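Uncharacterized hypothetical protein (Bacteroides uniformis, PDB 4EIU) is of unknown function, but carries a DUF3823 N-terminal domain of the transthyretin clan, probably a beta-sandwich. Local coordinates at residues 66-71 against 100-105. Numbering follows the deposited sequence.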
ATOM      1  N   ILE A  66     -12.099  21.168   1.621  1.00 50.55           N
ATOM      2  CA  ILE A  66     -12.230  21.175   0.138  1.00 50.60           C
ATOM      3  C   ILE A  66     -13.105  22.358  -0.292  1.00 51.60           C
ATOM      4  O   ILE A  66     -14.197  22.586   0.271  1.00 54.70           O
ATOM      5  CB  ILE A  66     -12.837  19.872  -0.437  1.00 50.17           C
ATOM      6  CG1 ILE A  66     -12.160  18.613   0.094  1.00 48.89           C
ATOM      7  CG2 ILE A  66     -12.764  19.877  -1.977  1.00 47.06           C
ATOM      8  CD1 ILE A  66     -10.683  18.582  -0.085  1.00 46.64           C
ATOM      9  N   PHE A  67     -12.614  23.180  -1.218  1.00 54.76           N
ATOM     10  CA  PHE A  67     -13.484  24.213  -1.830  1.00 57.85           C
ATOM     11  C   PHE A  67     -14.542  23.552  -2.709  1.00 55.57           C
ATOM     12  O   PHE A  67     -14.190  22.701  -3.542  1.00 59.18           O
ATOM     13  CB  PHE A  67     -12.696  25.141  -2.733  1.00 64.47           C
ATOM     14  CG  PHE A  67     -11.782  26.081  -2.014  1.00 61.40           C
ATOM     15  CD1 PHE A  67     -12.291  27.182  -1.324  1.00 70.00           C
ATOM     16  CD2 PHE A  67     -10.392  25.941  -2.126  1.00 64.69           C
ATOM     17  CE1 PHE A  67     -11.439  28.075  -0.691  1.00 73.28           C
ATOM     18  CE2 PHE A  67      -9.534  26.843  -1.493  1.00 75.28           C
ATOM     19  CZ  PHE A  67     -10.060  27.909  -0.783  1.00 71.99           C
ATOM     20  N   LYS A  68     -15.803  23.962  -2.572  1.00 57.59           N
ATOM     21  CA  LYS A  68     -16.917  23.350  -3.325  1.00 61.79           C
ATOM     22  C   LYS A  68     -16.594  23.470  -4.798  1.00 60.89           C
ATOM     23  O   LYS A  68     -16.191  24.541  -5.241  1.00 69.07           O
ATOM     24  CB  LYS A  68     -18.251  24.048  -3.012  1.00 63.91           C
ATOM     25  CG  LYS A  68     -19.502  23.449  -3.666  1.00 69.75           C
ATOM     26  CD  LYS A  68     -20.779  24.182  -3.237  1.00 80.37           C
ATOM     27  CE  LYS A  68     -21.824  24.275  -4.356  1.00 93.04           C
ATOM     28  NZ  LYS A  68     -22.413  22.954  -4.735  1.00 86.82           N
ATOM     29  N   GLY A  69     -16.711  22.367  -5.533  1.00 60.72           N
ATOM     30  CA  GLY A  69     -16.587  22.405  -6.981  1.00 64.77           C
ATOM     31  C   GLY A  69     -16.429  21.020  -7.556  1.00 60.13           C
ATOM     32  O   GLY A  69     -16.731  20.051  -6.892  1.00 58.08           O
ATOM     33  N   GLU A  70     -15.968  20.955  -8.800  1.00 61.34           N
ATOM     34  CA  GLU A  70     -15.784  19.708  -9.519  1.00 55.87           C
ATOM     35  C   GLU A  70     -14.323  19.319  -9.499  1.00 55.46           C
ATOM     36  O   GLU A  70     -13.448  20.137  -9.805  1.00 55.42           O
ATOM     37  CB  GLU A  70     -16.214  19.866 -10.990  1.00 65.55           C
ATOM     38  CG  GLU A  70     -17.678  20.229 -11.193  1.00 76.75           C
ATOM     39  CD  GLU A  70     -18.602  19.018 -11.288  1.00101.29           C
ATOM     40  OE1 GLU A  70     -18.115  17.881 -11.531  1.00 97.08           O
ATOM     41  OE2 GLU A  70     -19.833  19.214 -11.141  1.00107.63           O
ATOM     42  N   TYR A  71     -14.072  18.052  -9.225  1.00 49.26           N
ATOM     43  CA  TYR A  71     -12.720  17.579  -8.958  1.00 47.74           C
ATOM     44  C   TYR A  71     -12.435  16.294  -9.690  1.00 46.82           C
ATOM     45  O   TYR A  71     -13.327  15.455  -9.860  1.00 50.86           O
ATOM     46  CB  TYR A  71     -12.523  17.335  -7.449  1.00 47.08           C
ATOM     47  CG  TYR A  71     -12.347  18.624  -6.657  1.00 46.90           C
ATOM     48  CD1 TYR A  71     -13.435  19.322  -6.194  1.00 51.37           C
ATOM     49  CD2 TYR A  71     -11.071  19.148  -6.413  1.00 46.62           C
ATOM     50  CE1 TYR A  71     -13.276  20.508  -5.476  1.00 52.38           C
ATOM     51  CE2 TYR A  71     -10.906  20.330  -5.692  1.00 48.47           C
ATOM     52  CZ  TYR A  71     -12.010  21.000  -5.237  1.00 49.49           C
ATOM     53  OH  TYR A  71     -11.856  22.180  -4.554  1.00 50.16           O
ATOM     54  N   GLU A 100     -18.292  15.938  -8.339  1.00 54.17           N
ATOM     55  CA  GLU A 100     -18.576  17.104  -7.518  1.00 57.22           C
ATOM     56  C   GLU A 100     -18.122  16.793  -6.097  1.00 58.55           C
ATOM     57  O   GLU A 100     -18.276  15.664  -5.646  1.00 55.50           O
ATOM     58  CB  GLU A 100     -20.076  17.405  -7.505  1.00 62.83           C
ATOM     59  CG  GLU A 100     -20.418  18.654  -6.684  1.00 72.17           C
ATOM     60  CD  GLU A 100     -21.852  19.138  -6.804  1.00 88.37           C
ATOM     61  OE1 GLU A 100     -22.696  18.388  -7.323  1.00 92.43           O
ATOM     62  OE2 GLU A 100     -22.128  20.280  -6.367  1.00 86.14           O
ATOM     63  N   ILE A 101     -17.556  17.777  -5.393  1.00 59.25           N
ATOM     64  CA  ILE A 101     -17.322  17.624  -3.938  1.00 57.28           C
ATOM     65  C   ILE A 101     -18.111  18.713  -3.267  1.00 58.81           C
ATOM     66  O   ILE A 101     -17.820  19.899  -3.482  1.00 58.42           O
ATOM     67  CB  ILE A 101     -15.842  17.672  -3.523  1.00 53.35           C
ATOM     68  CG1 ILE A 101     -15.070  16.553  -4.252  1.00 50.68           C
ATOM     69  CG2 ILE A 101     -15.741  17.474  -1.997  1.00 48.36           C
ATOM     70  CD1 ILE A 101     -13.605  16.460  -3.932  1.00 42.28           C
ATOM     71  N   SER A 102     -19.132  18.301  -2.505  1.00 56.40           N
ATOM     72  CA  SER A 102     -20.161  19.212  -1.936  1.00 61.44           C
ATOM     73  C   SER A 102     -20.773  18.558  -0.705  1.00 62.89           C
ATOM     74  O   SER A 102     -21.128  17.388  -0.759  1.00 60.71           O
ATOM     75  CB  SER A 102     -21.274  19.398  -2.955  1.00 60.82           C
ATOM     76  OG  SER A 102     -22.120  20.443  -2.582  1.00 69.37           O
ATOM     77  N   GLY A 103     -20.915  19.282   0.404  1.00 65.35           N
ATOM     78  CA  GLY A 103     -21.357  18.641   1.664  1.00 56.21           C
ATOM     79  C   GLY A 103     -20.320  17.602   2.069  1.00 59.21           C
ATOM     80  O   GLY A 103     -19.139  17.935   2.206  1.00 56.83           O
ATOM     81  N   THR A 104     -20.753  16.362   2.277  1.00 57.75           N
ATOM     82  CA  THR A 104     -19.842  15.212   2.359  1.00 62.52           C
ATOM     83  C   THR A 104     -20.034  14.369   1.095  1.00 63.14           C
ATOM     84  O   THR A 104     -21.158  14.003   0.764  1.00 73.16           O
ATOM     85  CB  THR A 104     -20.093  14.332   3.616  1.00 57.80           C
ATOM     86  OG1 THR A 104     -20.027  15.146   4.768  1.00 64.97           O
ATOM     87  CG2 THR A 104     -19.017  13.240   3.752  1.00 54.99           C
ATOM     88  N   THR A 105     -18.942  14.080   0.403  1.00 53.63           N
ATOM     89  CA  THR A 105     -18.950  13.292  -0.804  1.00 50.75           C
ATOM     90  C   THR A 105     -18.149  12.061  -0.499  1.00 50.53           C
ATOM     91  O   THR A 105     -17.014  12.165  -0.078  1.00 52.40           O
ATOM     92  CB  THR A 105     -18.270  14.069  -1.928  1.00 57.49           C
ATOM     93  OG1 THR A 105     -19.051  15.227  -2.238  1.00 53.13           O
ATOM     94  CG2 THR A 105     -18.099  13.245  -3.167  1.00 54.41           C
TER
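The I101 side chain packs against the Y71 ring and I66, which sit side by side: its CD1 meets the ring obliquely, 3.7 Å from CD1 of Y71, while its CG2 lies 3.8 Å from CG2 of I66. A chi1 of -59° sets CG1 beside the backbone N, so that CG1 and CD1 run to the ring, while CG2, anti to N, turns mainly to I66. The Y71 ring is also tied at its far end, where OH donates to O of F67 at 2.6 Å, in the carbonyl plane and on a lone pair. An alanine in place of Y71 would probably open a gap beside CD1 of I101 and leave the F67 carbonyl without this donor. Backbone pairing sets the register: N of I101 reaches O of G69 at 2.8 Å, straight (172°), whereas the return bond from N of G69 to O of I101 is weak at 3.4 Å. K68 bends at chi3 and chi4, bringing NZ 3.1 Å from OE2 of E100 in a salt bridge whose hydrogen bond is weak, and 3.3 Å from OG of S102, also weakly. I12 and L38 add to the apolar cluster. Strands 69-76 and 91-101 thus pair antiparallel, and 102-103 leads into the facing sheet, as expected of a transthyretin-like beta-sandwich.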